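Local coordinates for fusolin (Unidentified entomopoxvirus, PDB 4YN2), which forms the crystalline spindles of an insect poxvirus that enhance virulence, and probably acts on chitin through its lytic polysaccharide monooxygenase-like domain, at residues A[79-83]-A[84-88]; A[155-158]-A[159-162]; A[179-182]-A[183-187]; A[271-274]-A[275-279]. One frame throughout, in Å; residues are numbered along the deposited sequence.

Contact 1: residues A[79-83]-A[84-88]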
loop_
_atom_site.group_PDB
_atom_site.type_symbol
_atom_site.label_atom_id
_atom_site.label_comp_id
_atom_site.label_asym_id
_atom_site.label_seq_id
_atom_site.Cartn_x
_atom_site.Cartn_y
_atom_site.Cartn_z
ATOM N N LYS A 79 -19.101 -14.583 -1.292
ATOM C CA LYS A 79 -18.715 -13.204 -0.966
ATOM C C LYS A 79 -19.063 -12.815 0.475
ATOM O O LYS A 79 -18.222 -12.214 1.136
ATOM C CB LYS A 79 -19.350 -12.191 -1.940
ATOM N N CYS A 80 -20.261 -13.174 0.972
ATOM C CA CYS A 80 -20.644 -12.851 2.353
ATOM C C CYS A 80 -19.801 -13.639 3.353
ATOM O O CYS A 80 -19.473 -13.096 4.391
ATOM C CB CYS A 80 -22.135 -13.074 2.593
ATOM S SG CYS A 80 -23.204 -11.948 1.663
ATOM N N HIS A 81 -19.453 -14.888 3.052
ATOM C CA HIS A 81 -18.590 -15.695 3.917
ATOM C C HIS A 81 -17.222 -15.016 4.050
ATOM O O HIS A 81 -16.740 -14.838 5.163
ATOM C CB HIS A 81 -18.446 -17.112 3.342
ATOM C CG HIS A 81 -17.493 -17.993 4.077
ATOM N ND1 HIS A 81 -17.636 -18.233 5.418
ATOM C CD2 HIS A 81 -16.428 -18.690 3.620
ATOM C CE1 HIS A 81 -16.633 -19.023 5.756
ATOM N NE2 HIS A 81 -15.900 -19.347 4.695
ATOM N N ILE A 82 -16.641 -14.558 2.933
ATOM C CA ILE A 82 -15.339 -13.885 2.972
ATOM C C ILE A 82 -15.427 -12.580 3.758
ATOM O O ILE A 82 -14.636 -12.356 4.663
ATOM C CB ILE A 82 -14.783 -13.621 1.542
ATOM C CG1 ILE A 82 -14.508 -14.936 0.786
ATOM C CG2 ILE A 82 -13.505 -12.739 1.592
ATOM C CD1 ILE A 82 -13.565 -15.932 1.482
ATOM N N THR A 83 -16.397 -11.742 3.410
ATOM C CA THR A 83 -16.583 -10.416 3.985
ATOM C C THR A 83 -17.021 -10.448 5.448
ATOM O O THR A 83 -16.691 -9.516 6.159
ATOM C CB THR A 83 -17.611 -9.631 3.139
ATOM O OG1 THR A 83 -17.094 -9.469 1.814
ATOM C CG2 THR A 83 -17.951 -8.261 3.705
ATOM N N GLN A 84 -17.791 -11.445 5.889
ATOM C CA GLN A 84 -18.305 -11.460 7.255
ATOM C C GLN A 84 -17.638 -12.466 8.173
ATOM O O GLN A 84 -17.712 -12.258 9.374
ATOM C CB GLN A 84 -19.818 -11.722 7.232
ATOM C CG GLN A 84 -20.583 -10.711 6.371
ATOM C CD GLN A 84 -20.510 -9.290 6.895
ATOM O OE1 GLN A 84 -20.225 -9.038 8.074
ATOM N NE2 GLN A 84 -20.705 -8.320 6.017
ATOM N N GLN A 85 -16.981 -13.514 7.659
ATOM C CA GLN A 85 -16.385 -14.536 8.526
ATOM C C GLN A 85 -14.880 -14.753 8.329
ATOM O O GLN A 85 -14.191 -14.953 9.325
ATOM C CB GLN A 85 -17.121 -15.865 8.314
ATOM C CG GLN A 85 -18.628 -15.733 8.535
ATOM C CD GLN A 85 -19.362 -17.031 8.345
ATOM O OE1 GLN A 85 -19.555 -17.484 7.214
ATOM N NE2 GLN A 85 -19.791 -17.666 9.429
ATOM N N VAL A 86 -14.355 -14.689 7.094
ATOM C CA VAL A 86 -12.949 -14.990 6.833
ATOM C C VAL A 86 -12.052 -13.772 7.030
ATOM O O VAL A 86 -11.072 -13.867 7.765
ATOM C CB VAL A 86 -12.758 -15.583 5.428
ATOM C CG1 VAL A 86 -11.326 -16.066 5.231
ATOM C CG2 VAL A 86 -13.745 -16.728 5.194
ATOM N N VAL A 87 -12.313 -12.673 6.316
ATOM C CA VAL A 87 -11.533 -11.443 6.489
ATOM C C VAL A 87 -12.534 -10.305 6.729
ATOM O O VAL A 87 -12.728 -9.454 5.863
ATOM C CB VAL A 87 -10.545 -11.155 5.329
ATOM C CG1 VAL A 87 -9.625 -9.980 5.677
ATOM C CG2 VAL A 87 -9.711 -12.391 5.006
ATOM N N PRO A 88 -13.240 -10.319 7.873
ATOM C CA PRO A 88 -14.234 -9.268 8.123
ATOM C C PRO A 88 -13.628 -7.916 8.458
ATOM O O PRO A 88 -14.251 -6.889 8.200
ATOM C CB PRO A 88 -15.028 -9.809 9.312
ATOM C CG PRO A 88 -14.089 -10.666 10.043
ATOM C CD PRO A 88 -13.178 -11.276 9.001
HETATM O O HOH W 1 -16.764 -6.742 6.568
#
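H81 meets Q85 and V86 within a single helix, 79-86, at the point where its C-terminal end widens into a pi-type turn; the helix belongs to the lytic polysaccharide monooxygenase-like domain. The evidence for widening is in the backbone. Q84 N still bonds C80 O in alpha-helical fashion, but H81 O accepts from both Q85 N and V86 N, and V87 N reaches back five residues to I82 O at 2.9 Å. V87 is also the first residue to leave helical backbone angles. One turn earlier, T83 OG1 donates to K79 O, which takes T83 N as well.

On the side-chain level, V86 CG2 sits over one face of the H81 imidazole, a CH-pi contact 3.7 Å from the ring centroid. The same methyl group meets I82 CD1 at 3.8 Å, so it bridges ring and aliphatic chain. I82 and V87 carry this apolar side onward to Y223 of strand 220-231. H81 NE2 bonds A72 O, so both ring nitrogens face carbonyl oxygens, which fixes the ring's rotation and would probably favour a doubly protonated imidazole. A water donates to T83 O and P88 O, spanning the helix end. With CG anti to the backbone N (chi1 175°), the imidazole crosses the Q85 side chain at about a right angle; H81 ND1 donates to Q85 OE1 at 2.7 Å, nearly straight at 171° and in the ring plane.

Contact 2: residues A[155-158]-A[159-162]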
loop_
_atom_site.group_PDB
_atom_site.type_symbol
_atom_site.label_atom_id
_atom_site.label_comp_id
_atom_site.label_asym_id
_atom_site.label_seq_id
_atom_site.Cartn_x
_atom_site.Cartn_y
_atom_site.Cartn_z
ATOM N N SER A 155 -12.237 8.563 -2.917
ATOM C CA SER A 155 -12.021 9.519 -1.820
ATOM C C SER A 155 -11.356 8.871 -0.590
ATOM O O SER A 155 -11.271 9.506 0.456
ATOM C CB SER A 155 -13.348 10.161 -1.418
ATOM O OG SER A 155 -14.285 9.177 -1.027
ATOM N N PHE A 156 -10.829 7.639 -0.725
ATOM C CA PHE A 156 -10.132 6.987 0.376
ATOM C C PHE A 156 -8.957 7.860 0.836
ATOM O O PHE A 156 -8.218 8.405 0.019
ATOM C CB PHE A 156 -9.651 5.602 -0.070
ATOM C CG PHE A 156 -8.693 4.923 0.869
ATOM C CD1 PHE A 156 -9.157 4.194 1.950
ATOM C CD2 PHE A 156 -7.325 5.034 0.688
ATOM C CE1 PHE A 156 -8.268 3.579 2.824
ATOM C CE2 PHE A 156 -6.443 4.395 1.551
ATOM C CZ PHE A 156 -6.920 3.697 2.625
ATOM N N ASN A 157 -8.792 7.979 2.140
ATOM C CA ASN A 157 -7.737 8.782 2.739
ATOM C C ASN A 157 -6.858 7.849 3.575
ATOM O O ASN A 157 -7.258 7.420 4.646
ATOM C CB ASN A 157 -8.381 9.902 3.574
ATOM C CG ASN A 157 -7.387 10.845 4.177
ATOM O OD1 ASN A 157 -6.217 10.521 4.342
ATOM N ND2 ASN A 157 -7.836 12.012 4.565
ATOM N N VAL A 158 -5.668 7.529 3.062
ATOM C CA VAL A 158 -4.724 6.596 3.694
ATOM C C VAL A 158 -4.295 7.035 5.107
ATOM O O VAL A 158 -3.986 6.181 5.927
ATOM C CB VAL A 158 -3.476 6.398 2.788
ATOM C CG1 VAL A 158 -2.566 7.613 2.821
ATOM C CG2 VAL A 158 -2.704 5.138 3.172
ATOM N N PHE A 159 -4.257 8.343 5.379
ATOM C CA PHE A 159 -3.825 8.865 6.668
ATOM C C PHE A 159 -4.782 8.505 7.806
ATOM O O PHE A 159 -4.327 8.361 8.942
ATOM C CB PHE A 159 -3.659 10.394 6.617
ATOM C CG PHE A 159 -2.587 10.863 5.667
ATOM C CD1 PHE A 159 -1.251 10.845 6.040
ATOM C CD2 PHE A 159 -2.911 11.322 4.403
ATOM C CE1 PHE A 159 -0.256 11.252 5.145
ATOM C CE2 PHE A 159 -1.917 11.723 3.512
ATOM C CZ PHE A 159 -0.596 11.671 3.886
ATOM N N ILE A 160 -6.081 8.328 7.514
ATOM C CA ILE A 160 -7.068 8.081 8.579
ATOM C C ILE A 160 -8.064 6.948 8.324
ATOM O O ILE A 160 -8.712 6.552 9.282
ATOM C CB ILE A 160 -7.852 9.393 8.857
ATOM C CG1 ILE A 160 -8.635 9.874 7.609
ATOM C CG2 ILE A 160 -6.908 10.480 9.375
ATOM C CD1 ILE A 160 -9.359 11.178 7.791
ATOM N N ASP A 161 -8.245 6.470 7.079
ATOM C CA ASP A 161 -9.222 5.423 6.791
ATOM C C ASP A 161 -8.628 4.043 6.849
ATOM O O ASP A 161 -7.543 3.810 6.324
ATOM C CB ASP A 161 -9.821 5.583 5.382
ATOM C CG ASP A 161 -10.716 6.786 5.156
ATOM O OD1 ASP A 161 -11.371 7.228 6.119
ATOM O OD2 ASP A 161 -10.784 7.262 4.001
ATOM N N ARG A 162 -9.400 3.098 7.371
ATOM C CA ARG A 162 -9.045 1.692 7.283
ATOM C C ARG A 162 -9.478 1.213 5.930
ATOM O O ARG A 162 -10.476 1.714 5.397
ATOM C CB ARG A 162 -9.747 0.874 8.367
ATOM C CG ARG A 162 -9.211 1.163 9.745
ATOM C CD ARG A 162 -8.065 0.258 10.086
ATOM N NE ARG A 162 -7.439 0.656 11.350
ATOM C CZ ARG A 162 -6.828 -0.165 12.199
ATOM N NH1 ARG A 162 -6.749 -1.469 11.941
ATOM N NH2 ARG A 162 -6.302 0.307 13.322
HETATM O O HOH W 2 -4.933 3.686 5.735
#
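N157 and D161 grip each other across a compact turn in the loop between strands 145-152 and 168-174, and the N157 side chain can be followed outward from there. Its CB lies 3.6 Å from D161 OD2. Next, CG passes 3.8 Å from I160 CG1. At the tip the amide divides its contacts: ND2 packs against I160 CD1 at 3.7 Å, whereas OD1 accepts from F159 N at 3.1 Å. Having CG anti to the backbone N (chi1 -177°) places OD1 beside F159 N, and OD1 also lies at the edge of that phenyl ring, with amide and ring planes 89° apart. V158 CG1 approaches the ring over a face, 4.3 Å from its centroid.

Further bonds close the turn from the N157 backbone. N157 N donates to D161 OD2 at 2.8 Å, meeting the anti side of the carboxylate, while N157 O accepts from I160 N above its carbonyl plane and from D161 N nearly along the C=O axis. F156 CE1 lies 3.6 Å from D161 CB, the two side chains sliding past each other in opposite directions. The R162 guanidinium is paired with D110 in a salt bridge. OD1 accepting from the backbone N two residues on is the signature of an Asx turn, which here opens a tight, helix-like turn within the interstrand loop.

Contact 3: residues A[179-182]-A[183-187]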
loop_
_atom_site.group_PDB
_atom_site.type_symbol
_atom_site.label_atom_id
_atom_site.label_comp_id
_atom_site.label_asym_id
_atom_site.label_seq_id
_atom_site.Cartn_x
_atom_site.Cartn_y
_atom_site.Cartn_z
ATOM N N ASP A 179 5.118 -17.273 -14.834
ATOM C CA ASP A 179 6.093 -16.880 -15.854
ATOM C C ASP A 179 7.484 -16.619 -15.302
ATOM O O ASP A 179 7.634 -16.365 -14.104
ATOM C CB ASP A 179 5.623 -15.574 -16.524
ATOM C CG ASP A 179 4.453 -15.667 -17.485
ATOM O OD1 ASP A 179 4.399 -16.651 -18.271
ATOM O OD2 ASP A 179 3.694 -14.676 -17.587
ATOM N N PRO A 180 8.514 -16.557 -16.183
ATOM C CA PRO A 180 9.848 -16.170 -15.710
ATOM C C PRO A 180 9.864 -14.728 -15.211
ATOM O O PRO A 180 9.115 -13.887 -15.723
ATOM C CB PRO A 180 10.727 -16.307 -16.967
ATOM C CG PRO A 180 9.948 -17.135 -17.910
ATOM C CD PRO A 180 8.527 -16.803 -17.639
ATOM N N ARG A 181 10.735 -14.431 -14.255
ATOM C CA ARG A 181 10.892 -13.063 -13.758
ATOM C C ARG A 181 11.489 -12.188 -14.819
ATOM O O ARG A 181 12.333 -12.651 -15.587
ATOM C CB ARG A 181 11.837 -12.997 -12.542
ATOM C CG ARG A 181 11.279 -13.542 -11.250
ATOM C CD ARG A 181 12.291 -13.409 -10.126
ATOM N NE ARG A 181 13.449 -14.286 -10.317
ATOM C CZ ARG A 181 14.508 -14.341 -9.513
ATOM N NH1 ARG A 181 14.569 -13.576 -8.428
ATOM N NH2 ARG A 181 15.505 -15.181 -9.773
ATOM N N LEU A 182 11.126 -10.919 -14.828
ATOM C CA LEU A 182 11.749 -9.962 -15.727
ATOM C C LEU A 182 13.050 -9.461 -15.090
ATOM O O LEU A 182 13.229 -9.620 -13.878
ATOM C CB LEU A 182 10.808 -8.788 -15.991
ATOM C CG LEU A 182 9.467 -9.128 -16.612
ATOM C CD1 LEU A 182 8.641 -7.884 -16.756
ATOM C CD2 LEU A 182 9.647 -9.800 -17.964
ATOM N N PRO A 183 13.960 -8.816 -15.853
ATOM C CA PRO A 183 15.191 -8.290 -15.228
ATOM C C PRO A 183 14.916 -7.259 -14.123
ATOM O O PRO A 183 13.943 -6.513 -14.213
ATOM C CB PRO A 183 15.927 -7.632 -16.409
ATOM C CG PRO A 183 15.386 -8.323 -17.622
ATOM C CD PRO A 183 13.938 -8.538 -17.302
ATOM N N TYR A 184 15.760 -7.248 -13.077
ATOM C CA TYR A 184 15.717 -6.323 -11.934
ATOM C C TYR A 184 14.533 -6.577 -10.986
ATOM O O TYR A 184 14.243 -5.732 -10.141
ATOM C CB TYR A 184 15.731 -4.854 -12.384
ATOM C CG TYR A 184 16.871 -4.559 -13.327
ATOM C CD1 TYR A 184 18.191 -4.681 -12.913
ATOM C CD2 TYR A 184 16.634 -4.254 -14.662
ATOM C CE1 TYR A 184 19.249 -4.459 -13.789
ATOM C CE2 TYR A 184 17.683 -4.049 -15.554
ATOM C CZ TYR A 184 18.992 -4.138 -15.110
ATOM O OH TYR A 184 20.053 -3.912 -15.958
ATOM N N SER A 185 13.924 -7.768 -11.049
ATOM C CA SER A 185 12.846 -8.138 -10.144
ATOM C C SER A 185 13.367 -8.258 -8.719
ATOM O O SER A 185 14.424 -8.847 -8.508
ATOM C CB SER A 185 12.231 -9.464 -10.578
ATOM O OG SER A 185 11.279 -9.910 -9.627
ATOM N N ILE A 186 12.628 -7.721 -7.744
ATOM C CA ILE A 186 13.012 -7.827 -6.333
ATOM C C ILE A 186 12.409 -9.106 -5.706
ATOM O O ILE A 186 12.605 -9.328 -4.521
ATOM C CB ILE A 186 12.654 -6.556 -5.520
ATOM C CG1 ILE A 186 11.131 -6.273 -5.489
ATOM C CG2 ILE A 186 13.436 -5.348 -6.058
ATOM C CD1 ILE A 186 10.704 -5.540 -4.241
ATOM N N CYS A 187 11.647 -9.919 -6.478
ATOM C CA CYS A 187 11.087 -11.187 -5.998
ATOM C C CYS A 187 12.236 -12.169 -5.840
ATOM O O CYS A 187 13.059 -12.266 -6.745
ATOM C CB CYS A 187 10.026 -11.716 -6.965
ATOM S SG CYS A 187 9.472 -13.409 -6.623
#
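R181 reaches past S185 to the backbone of C187, and the orientation of these side chains defines the contact. In both R181 and S185 the bond from CA to CB is directed toward the other segment, and the two CB atoms lie 4.1 Å apart. From there the arginine chain runs extended to CD, which passes S185 OG at 3.7 Å, and then bends at chi3 (-68°). That bend brings the guanidinium edge-on to the C187 carbonyl: NH1 donates to C187 O at 2.6 Å with an N-H...O angle of 137°, short but not straight, and the oxygen lies near the guanidinium plane.

S185 OG, placed beside its own carbonyl carbon by a chi1 of 174°, accepts from C187 N at 3.2 Å, which makes an ST turn, and it is also hydrogen-bonded to E135. The preceding residues fold as a type II beta turn from L182 to S185, closed by a weak S185 N to L182 O bond of 3.5 Å. The whole loop links strand 178-180 to strand 191-200: R181 and C187 rest on V192 of the latter, both also touch E135 of strand 129-138, and C187 is joined to that strand by its disulfide with C137.

Contact 4: residues A[271-274]-A[275-279]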
loop_
_atom_site.group_PDB
_atom_site.type_symbol
_atom_site.label_atom_id
_atom_site.label_comp_id
_atom_site.label_asym_id
_atom_site.label_seq_id
_atom_site.Cartn_x
_atom_site.Cartn_y
_atom_site.Cartn_z
ATOM N N GLU A 271 8.321 35.115 2.812
ATOM C CA GLU A 271 8.125 34.837 4.244
ATOM C C GLU A 271 6.890 35.552 4.799
ATOM O O GLU A 271 6.250 35.005 5.692
ATOM C CB GLU A 271 9.373 35.190 5.081
ATOM C CG GLU A 271 10.598 34.350 4.737
ATOM C CD GLU A 271 10.400 32.848 4.827
ATOM O OE1 GLU A 271 9.820 32.386 5.837
ATOM O OE2 GLU A 271 10.798 32.136 3.876
ATOM N N GLU A 272 6.511 36.721 4.237
ATOM C CA GLU A 272 5.298 37.426 4.657
ATOM C C GLU A 272 4.076 36.519 4.470
ATOM O O GLU A 272 3.266 36.393 5.380
ATOM C CB GLU A 272 5.088 38.725 3.860
ATOM C CG GLU A 272 6.090 39.832 4.164
ATOM C CD GLU A 272 7.383 39.813 3.375
ATOM O OE1 GLU A 272 7.652 38.803 2.681
ATOM O OE2 GLU A 272 8.130 40.815 3.451
ATOM N N TYR A 273 3.991 35.853 3.300
ATOM C CA TYR A 273 2.882 34.961 2.952
ATOM C C TYR A 273 2.766 33.804 3.938
ATOM O O TYR A 273 1.658 33.482 4.352
ATOM C CB TYR A 273 3.056 34.422 1.528
ATOM C CG TYR A 273 1.780 33.880 0.939
ATOM C CD1 TYR A 273 0.744 34.729 0.575
ATOM C CD2 TYR A 273 1.576 32.511 0.811
ATOM C CE1 TYR A 273 -0.448 34.238 0.063
ATOM C CE2 TYR A 273 0.388 32.006 0.297
ATOM C CZ TYR A 273 -0.616 32.875 -0.093
ATOM O OH TYR A 273 -1.804 32.420 -0.594
ATOM N N TYR A 274 3.906 33.202 4.332
ATOM C CA TYR A 274 3.930 32.114 5.317
ATOM C C TYR A 274 3.510 32.625 6.685
ATOM O O TYR A 274 2.739 31.954 7.353
ATOM C CB TYR A 274 5.316 31.444 5.416
ATOM C CG TYR A 274 5.560 30.429 4.324
ATOM C CD1 TYR A 274 5.062 29.136 4.422
ATOM C CD2 TYR A 274 6.306 30.756 3.197
ATOM C CE1 TYR A 274 5.301 28.189 3.427
ATOM C CE2 TYR A 274 6.549 29.821 2.191
ATOM C CZ TYR A 274 6.035 28.538 2.306
ATOM O OH TYR A 274 6.266 27.591 1.336
ATOM N N LYS A 275 4.002 33.806 7.099
ATOM C CA LYS A 275 3.608 34.396 8.379
ATOM C C LYS A 275 2.117 34.730 8.378
ATOM O O LYS A 275 1.440 34.525 9.387
ATOM C CB LYS A 275 4.426 35.660 8.688
ATOM C CG LYS A 275 5.854 35.356 9.111
ATOM C CD LYS A 275 6.626 36.633 9.412
ATOM C CE LYS A 275 8.086 36.387 9.732
ATOM N NZ LYS A 275 8.273 35.697 11.039
ATOM N N TYR A 276 1.600 35.219 7.243
ATOM C CA TYR A 276 0.181 35.545 7.151
ATOM C C TYR A 276 -0.666 34.279 7.305
ATOM O O TYR A 276 -1.671 34.310 8.008
ATOM C CB TYR A 276 -0.162 36.258 5.841
ATOM C CG TYR A 276 -1.553 36.846 5.906
ATOM C CD1 TYR A 276 -2.668 36.070 5.613
ATOM C CD2 TYR A 276 -1.769 38.100 6.457
ATOM C CE1 TYR A 276 -3.960 36.549 5.811
ATOM C CE2 TYR A 276 -3.054 38.613 6.610
ATOM C CZ TYR A 276 -4.150 37.828 6.299
ATOM O OH TYR A 276 -5.412 38.328 6.472
ATOM N N MET A 277 -0.257 33.180 6.670
ATOM C CA MET A 277 -0.982 31.922 6.751
ATOM C C MET A 277 -1.178 31.475 8.187
ATOM O O MET A 277 -2.276 31.064 8.530
ATOM C CB MET A 277 -0.253 30.834 5.971
ATOM C CG MET A 277 -0.903 29.475 6.078
ATOM S SD MET A 277 -0.099 28.233 5.066
ATOM C CE MET A 277 -0.173 28.968 3.485
ATOM N N TYR A 278 -0.133 31.548 9.020
ATOM C CA TYR A 278 -0.252 31.117 10.409
ATOM C C TYR A 278 -1.201 32.032 11.177
ATOM O O TYR A 278 -1.918 31.530 12.032
ATOM C CB TYR A 278 1.127 30.980 11.082
ATOM C CG TYR A 278 1.817 29.722 10.594
ATOM C CD1 TYR A 278 1.313 28.463 10.908
ATOM C CD2 TYR A 278 2.871 29.790 9.693
ATOM C CE1 TYR A 278 1.870 27.304 10.373
ATOM C CE2 TYR A 278 3.448 28.636 9.161
ATOM C CZ TYR A 278 2.944 27.391 9.508
ATOM O OH TYR A 278 3.503 26.228 9.025
ATOM N N GLU A 279 -1.307 33.324 10.809
ATOM C CA GLU A 279 -2.296 34.216 11.419
ATOM C C GLU A 279 -3.705 33.856 10.929
ATOM O O GLU A 279 -4.645 33.884 11.720
ATOM C CB GLU A 279 -1.995 35.679 11.099
ATOM C CG GLU A 279 -0.690 36.175 11.700
ATOM C CD GLU A 279 -0.197 37.489 11.128
ATOM O OE1 GLU A 279 -0.786 37.967 10.134
ATOM O OE2 GLU A 279 0.796 38.031 11.660
#
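Y273 and M277 meet one turn apart on helix 271-280, where the close part of the contact is almost entirely backbone. Three amides bond to the carbonyl four residues before: K275 N to E271 O at 2.9 Å, Y276 N to E272 O at 2.8 Å, and M277 N to Y273 O at 3.0 Å. The first is the straightest, with an N-H...O angle of 165°. One step on, Y278 N to Y274 O is weak at 3.3 Å, and that carbonyl oxygen also has Y278 CD2 at 3.2 Å, approaching the ring obliquely.

The side chains, by contrast, spread outward. Y273 CE2 and M277 CE come only to 4.4 Å, with the methyl group oblique to the ring; the M277 chain, extended to SD, turns at chi3 (-56°) to put CE there. K275 lies with CG 3.5 Å from E271 O, yet its ammonium stays apart from the carboxylate, E271 OE1 to K275 NZ being 6.4 Å. Most of these residues are solvent-exposed; Y273 turns its ring to F268, and E272 OE1 bonds T270 OG1 just before the helix. Regular amide-to-carbonyl bonding is therefore the main direct link between the two segments, while the opposite charges of E271 and K275 would probably add only a weak long-range attraction, without a direct salt bridge.

Overall arrangement
From the N terminus the four contacts occur in series; each is a local contact within one continuous stretch of chain, and none nests in or crosses another. Contact 1 ends helix 79-86, whose apolar side faces the mixed sheet through strands 69-71, 206-214 and 220-231. Contact 2 shapes the loop between strands 145-152 and 168-174 of that same sheet, its nearest atoms about 9 Å from contact 1. Contact 3 turns the chain from strand 178-180 into strand 191-200 in the four-stranded antiparallel sheet, its centre about 33 Å from that of contact 1. Contact 4 lies on the later helix 271-280, its centre about 50 Å from those of contacts 1 and 3 and across the chain's centre from both.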